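Local coordinates for ribokinase (Giardia lamblia, PDB 6WHJ), which probably catalyses the ATP- and magnesium-dependent phosphorylation of D-ribose at O-5, giving D-ribose 5-phosphate, at residues G13-D18 with G66-D71; W21-F26 with Q31-S36. One frame throughout, in Å; residues are numbered along the deposited sequence.

Interaction 1: residues G13-D18 with G66-D71. With EDO (1,2-ethanediol), chain F.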
# COMPACT_ATOMS: atom_id res chain seq x y z
N GLY B 13 -4.81 3.23 -21.99
CA GLY B 13 -4.50 3.66 -20.65
C GLY B 13 -3.95 2.56 -19.77
O GLY B 13 -3.42 1.55 -20.24
N SER B 14 -4.10 2.76 -18.47
CA SER B 14 -3.35 1.99 -17.49
C SER B 14 -4.12 0.78 -16.98
O SER B 14 -5.35 0.75 -16.97
CB SER B 14 -2.99 2.89 -16.31
OG SER B 14 -4.18 3.37 -15.72
N TYR B 15 -3.36 -0.22 -16.53
CA TYR B 15 -3.86 -1.25 -15.64
C TYR B 15 -3.01 -1.21 -14.38
O TYR B 15 -1.77 -1.26 -14.46
CB TYR B 15 -3.81 -2.66 -16.24
CG TYR B 15 -4.12 -3.69 -15.18
CD1 TYR B 15 -5.43 -3.93 -14.80
CD2 TYR B 15 -3.11 -4.34 -14.48
CE1 TYR B 15 -5.74 -4.82 -13.80
CE2 TYR B 15 -3.41 -5.24 -13.46
CZ TYR B 15 -4.73 -5.48 -13.13
OH TYR B 15 -5.08 -6.37 -12.13
N ASN B 16 -3.67 -1.13 -13.23
CA ASN B 16 -3.02 -1.21 -11.94
C ASN B 16 -3.68 -2.32 -11.12
O ASN B 16 -4.91 -2.42 -11.09
CB ASN B 16 -3.11 0.11 -11.16
CG ASN B 16 -2.44 1.28 -11.87
OD1 ASN B 16 -1.32 1.16 -12.36
ND2 ASN B 16 -3.13 2.41 -11.94
N ARG B 17 -2.86 -3.14 -10.48
CA ARG B 17 -3.37 -4.04 -9.45
C ARG B 17 -3.54 -3.21 -8.18
O ARG B 17 -2.56 -2.68 -7.64
CB ARG B 17 -2.43 -5.22 -9.24
CG ARG B 17 -2.95 -6.27 -8.27
CD ARG B 17 -4.32 -6.73 -8.69
NE ARG B 17 -4.85 -7.81 -7.87
CZ ARG B 17 -5.01 -9.07 -8.28
NH1 ARG B 17 -4.68 -9.43 -9.51
NH2 ARG B 17 -5.52 -9.97 -7.44
N ASP B 18 -4.78 -3.07 -7.72
CA ASP B 18 -5.07 -2.26 -6.54
C ASP B 18 -4.78 -3.06 -5.28
O ASP B 18 -5.33 -4.15 -5.09
CB ASP B 18 -6.53 -1.82 -6.57
CG ASP B 18 -6.80 -0.65 -7.51
OD1 ASP B 18 -5.85 0.00 -7.99
OD2 ASP B 18 -7.99 -0.42 -7.80
N GLY B 66 -3.07 -1.39 -23.44
CA GLY B 66 -2.28 -1.16 -22.24
C GLY B 66 -1.10 -2.11 -22.17
O GLY B 66 -0.99 -3.05 -22.96
N ALA B 67 -0.22 -1.85 -21.21
CA ALA B 67 0.99 -2.64 -21.01
C ALA B 67 1.09 -3.08 -19.55
O ALA B 67 0.83 -2.30 -18.63
CB ALA B 67 2.24 -1.86 -21.41
N VAL B 68 1.44 -4.35 -19.36
CA VAL B 68 1.63 -4.97 -18.05
C VAL B 68 2.94 -5.76 -18.09
O VAL B 68 3.53 -6.00 -19.14
CB VAL B 68 0.46 -5.89 -17.67
CG1 VAL B 68 -0.85 -5.11 -17.64
CG2 VAL B 68 0.37 -7.10 -18.62
N GLY B 69 3.39 -6.18 -16.90
CA GLY B 69 4.64 -6.89 -16.80
C GLY B 69 4.51 -8.35 -17.15
O GLY B 69 3.43 -8.89 -17.35
N LYS B 70 5.67 -9.01 -17.28
CA LYS B 70 5.71 -10.46 -17.47
C LYS B 70 5.79 -11.11 -16.09
O LYS B 70 6.77 -11.75 -15.72
CB LYS B 70 6.87 -10.86 -18.36
CG LYS B 70 6.61 -10.53 -19.82
CD LYS B 70 7.81 -10.81 -20.70
CE LYS B 70 7.47 -10.54 -22.17
NZ LYS B 70 8.56 -10.92 -23.08
N ASP B 71 4.69 -10.96 -15.35
CA ASP B 71 4.57 -11.42 -13.99
C ASP B 71 3.17 -11.98 -13.79
O ASP B 71 2.38 -12.07 -14.73
CB ASP B 71 4.85 -10.31 -12.97
CG ASP B 71 4.14 -8.99 -13.32
OD1 ASP B 71 2.95 -9.00 -13.70
OD2 ASP B 71 4.79 -7.93 -13.18
C1 EDO F . -7.14 4.18 -10.04
O1 EDO F . -6.07 5.11 -9.80
C2 EDO F . -6.80 2.83 -9.41
O2 EDO F . -5.43 2.52 -9.69
O HOH W 1 -0.91 0.48 -19.61
O HOH W 2 0.67 -2.43 -15.62
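Y15 and V68 supply the apolar touch between G13-D18 and G66-D71: CD2 of the Y15 ring lies 4.0 Å from CG1 of V68, the two side chains crossing obliquely. With CG anti to the backbone N (chi1 170°), the Y15 ring is directed toward V68 and helix 72-84, where both side chains also meet I77. Its hydroxyl reaches past this apolar patch to hydrogen-bond H41, a task suited to tyrosine, which offers both a greasy ring and a polar end.

Nearer the start of the segments the backbones themselves approach, G13 O lying 3.6 Å from CA of G66; having no side chain, G66 lets the two chains come close here. Two waters then bridge the diverging chains. One accepts from A67 N at 2.9 Å and is also bonded to G13 O; the other donates to Y15 O at 2.9 Å and to A67 O at 3.0 Å.

N16 points away from G66-D71, its CG beside its own backbone N (chi1 -61°). N16 ND2 donates to O2 of a bound ethanediol at 3.2 Å, and the same hydroxyl donates to D18 OD1 at 3.1 Å. E146 also binds the diol, which probably came from the crystallisation liquor. N16, D18 and E146 are predicted ribose-binding residues, so the arrangement is consistent with the sugar pocket of a PfkB-family ribokinase, where the central sheet leads into the lid strand.

Interaction 2: residues W21-F26 with Q31-S36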
# COMPACT_ATOMS: atom_id res chain seq x y z
N TRP B 21 -5.86 -1.37 1.78
CA TRP B 21 -6.00 -1.64 3.21
C TRP B 21 -7.13 -0.78 3.78
O TRP B 21 -7.15 0.43 3.57
CB TRP B 21 -4.69 -1.37 3.97
CG TRP B 21 -3.60 -2.37 3.70
CD1 TRP B 21 -3.28 -3.45 4.47
CD2 TRP B 21 -2.70 -2.38 2.59
NE1 TRP B 21 -2.22 -4.13 3.91
CE2 TRP B 21 -1.85 -3.50 2.76
CE3 TRP B 21 -2.52 -1.56 1.48
CZ2 TRP B 21 -0.85 -3.81 1.84
CZ3 TRP B 21 -1.52 -1.87 0.57
CH2 TRP B 21 -0.70 -2.99 0.76
N TYR B 22 -8.03 -1.41 4.51
CA TYR B 22 -9.17 -0.74 5.12
C TYR B 22 -8.84 -0.48 6.58
O TYR B 22 -8.60 -1.42 7.35
CB TYR B 22 -10.46 -1.55 4.98
CG TYR B 22 -10.91 -1.66 3.54
CD1 TYR B 22 -10.40 -2.64 2.69
CD2 TYR B 22 -11.82 -0.74 3.02
CE1 TYR B 22 -10.79 -2.71 1.37
CE2 TYR B 22 -12.22 -0.80 1.70
CZ TYR B 22 -11.71 -1.78 0.87
OH TYR B 22 -12.12 -1.82 -0.45
N VAL B 23 -8.81 0.80 6.96
CA VAL B 23 -8.40 1.23 8.28
C VAL B 23 -9.52 2.08 8.87
O VAL B 23 -10.39 2.58 8.16
CB VAL B 23 -7.08 2.03 8.24
CG1 VAL B 23 -5.96 1.15 7.75
CG2 VAL B 23 -7.22 3.22 7.30
N LYS B 24 -9.48 2.24 10.20
CA LYS B 24 -10.41 3.15 10.84
C LYS B 24 -10.15 4.58 10.39
O LYS B 24 -11.06 5.28 9.94
CB LYS B 24 -10.29 3.06 12.36
CG LYS B 24 -11.07 1.94 13.01
CD LYS B 24 -10.97 2.05 14.53
CE LYS B 24 -11.46 0.79 15.24
NZ LYS B 24 -11.24 0.86 16.72
N ASP B 25 -8.90 5.02 10.52
CA ASP B 25 -8.46 6.33 10.07
C ASP B 25 -7.09 6.18 9.43
O ASP B 25 -6.36 5.22 9.69
CB ASP B 25 -8.42 7.34 11.21
CG ASP B 25 -9.81 7.73 11.66
OD1 ASP B 25 -10.50 8.42 10.87
OD2 ASP B 25 -10.22 7.31 12.77
N PHE B 26 -6.75 7.13 8.56
CA PHE B 26 -5.43 7.12 7.97
C PHE B 26 -4.39 7.16 9.08
O PHE B 26 -4.57 7.87 10.07
CB PHE B 26 -5.24 8.32 7.04
CG PHE B 26 -6.15 8.33 5.86
CD1 PHE B 26 -6.26 7.22 5.04
CD2 PHE B 26 -6.89 9.46 5.57
CE1 PHE B 26 -7.10 7.24 3.93
CE2 PHE B 26 -7.73 9.49 4.47
CZ PHE B 26 -7.84 8.38 3.65
N GLN B 31 3.38 6.44 12.46
CA GLN B 31 2.46 5.57 13.18
C GLN B 31 2.26 4.25 12.45
O GLN B 31 2.20 4.22 11.22
CB GLN B 31 1.10 6.26 13.37
CG GLN B 31 0.27 5.62 14.46
CD GLN B 31 -1.16 6.10 14.46
OE1 GLN B 31 -1.61 6.75 13.52
NE2 GLN B 31 -1.88 5.79 15.53
N THR B 32 2.16 3.17 13.22
CA THR B 32 1.81 1.84 12.72
C THR B 32 0.44 1.44 13.27
O THR B 32 0.25 1.37 14.49
CB THR B 32 2.87 0.81 13.12
OG1 THR B 32 4.09 1.09 12.42
CG2 THR B 32 2.40 -0.60 12.79
N ILE B 33 -0.51 1.19 12.36
CA ILE B 33 -1.86 0.76 12.71
C ILE B 33 -2.17 -0.56 12.00
O ILE B 33 -1.43 -1.02 11.14
CB ILE B 33 -2.93 1.83 12.36
CG1 ILE B 33 -3.09 1.97 10.84
CG2 ILE B 33 -2.61 3.18 13.02
CD1 ILE B 33 -4.15 2.98 10.43
N ASN B 34 -3.28 -1.17 12.41
CA ASN B 34 -3.80 -2.39 11.80
C ASN B 34 -4.92 -2.06 10.81
O ASN B 34 -5.59 -1.03 10.92
CB ASN B 34 -4.30 -3.38 12.86
CG ASN B 34 -3.15 -4.17 13.51
OD1 ASN B 34 -2.67 -5.15 12.93
ND2 ASN B 34 -2.71 -3.74 14.68
N GLY B 35 -5.07 -2.91 9.79
CA GLY B 35 -6.12 -2.77 8.81
C GLY B 35 -6.50 -4.10 8.19
O GLY B 35 -5.98 -5.16 8.56
N SER B 36 -7.43 -4.03 7.24
CA SER B 36 -7.93 -5.19 6.51
C SER B 36 -7.57 -5.03 5.04
O SER B 36 -7.78 -3.96 4.46
CB SER B 36 -9.45 -5.31 6.72
OG SER B 36 -10.01 -6.35 5.96
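A beta hairpin of the lid sheet, formed by strands 16-22 and 32-42, is held near its turn by W21-F26 and Q31-S36. Y22 and S36 form an antiparallel hydrogen-bonded pair. Y22 N donates to S36 O at 2.6 Å, nearly straight at 165° and in the carbonyl plane; S36 N returns a bond to Y22 O at 2.9 Å, with the donor tilted from that plane. S36 O also receives a CA-H...O contact from W21 CA at 3.2 Å.

The Y22 and S36 side chains leave on the same face of the sheet, Y22 CB lying 4.3 Å from S36 CB. The tyrosine ring, with CG beside its own backbone N (chi1 -67°), brings Y22 CD1 to 3.4 Å from S36 O, so that the backbone carbonyl of S36 meets the ring at its edge, near its plane. Small, polar S36 and Y22 with its hydroxyl both suit a face open to solvent. G35, with no side chain, passes close to the other strand, its CA 3.2 Å from Y22 O.

Beyond the pair the strands part, and I33 spans the gap. Its CG1 lies between the backbone N and the carbonyl carbon (chi1 69°), and the extended chain carries I33 CD1 to V23 CG1 at 3.7 Å, the two side chains crossing at about a right angle. The same methyl group reaches the backbone at D25 O. Branched aliphatic residues suit this apolar join.

Strand 99-105 flanks strand 16-22 on its other side and bonds to W21 and V23. The second subunit continues the sheet: its strand pairs in parallel with T32, I33 and N34, while its N100 accepts a hydrogen bond from W21 NE1.

Strand 16-22 connects the two contacts, whose centres lie about 26 Å apart: its beginning belongs to interaction 1 and its far end to interaction 2, which is nested within the chain loop that interaction 1 closes. Interaction 1 is buried between the large sheet and the start of the lid, and combines a close backbone approach and one apolar touch with waters bridging the chains where they diverge. Interaction 2, farther from the chain centre and partly exposed, holds neighbouring strands of the lid by direct backbone bonds. Their surroundings differ too: a probable sugar pocket adjoins the first, whereas the second subunit packs against the second.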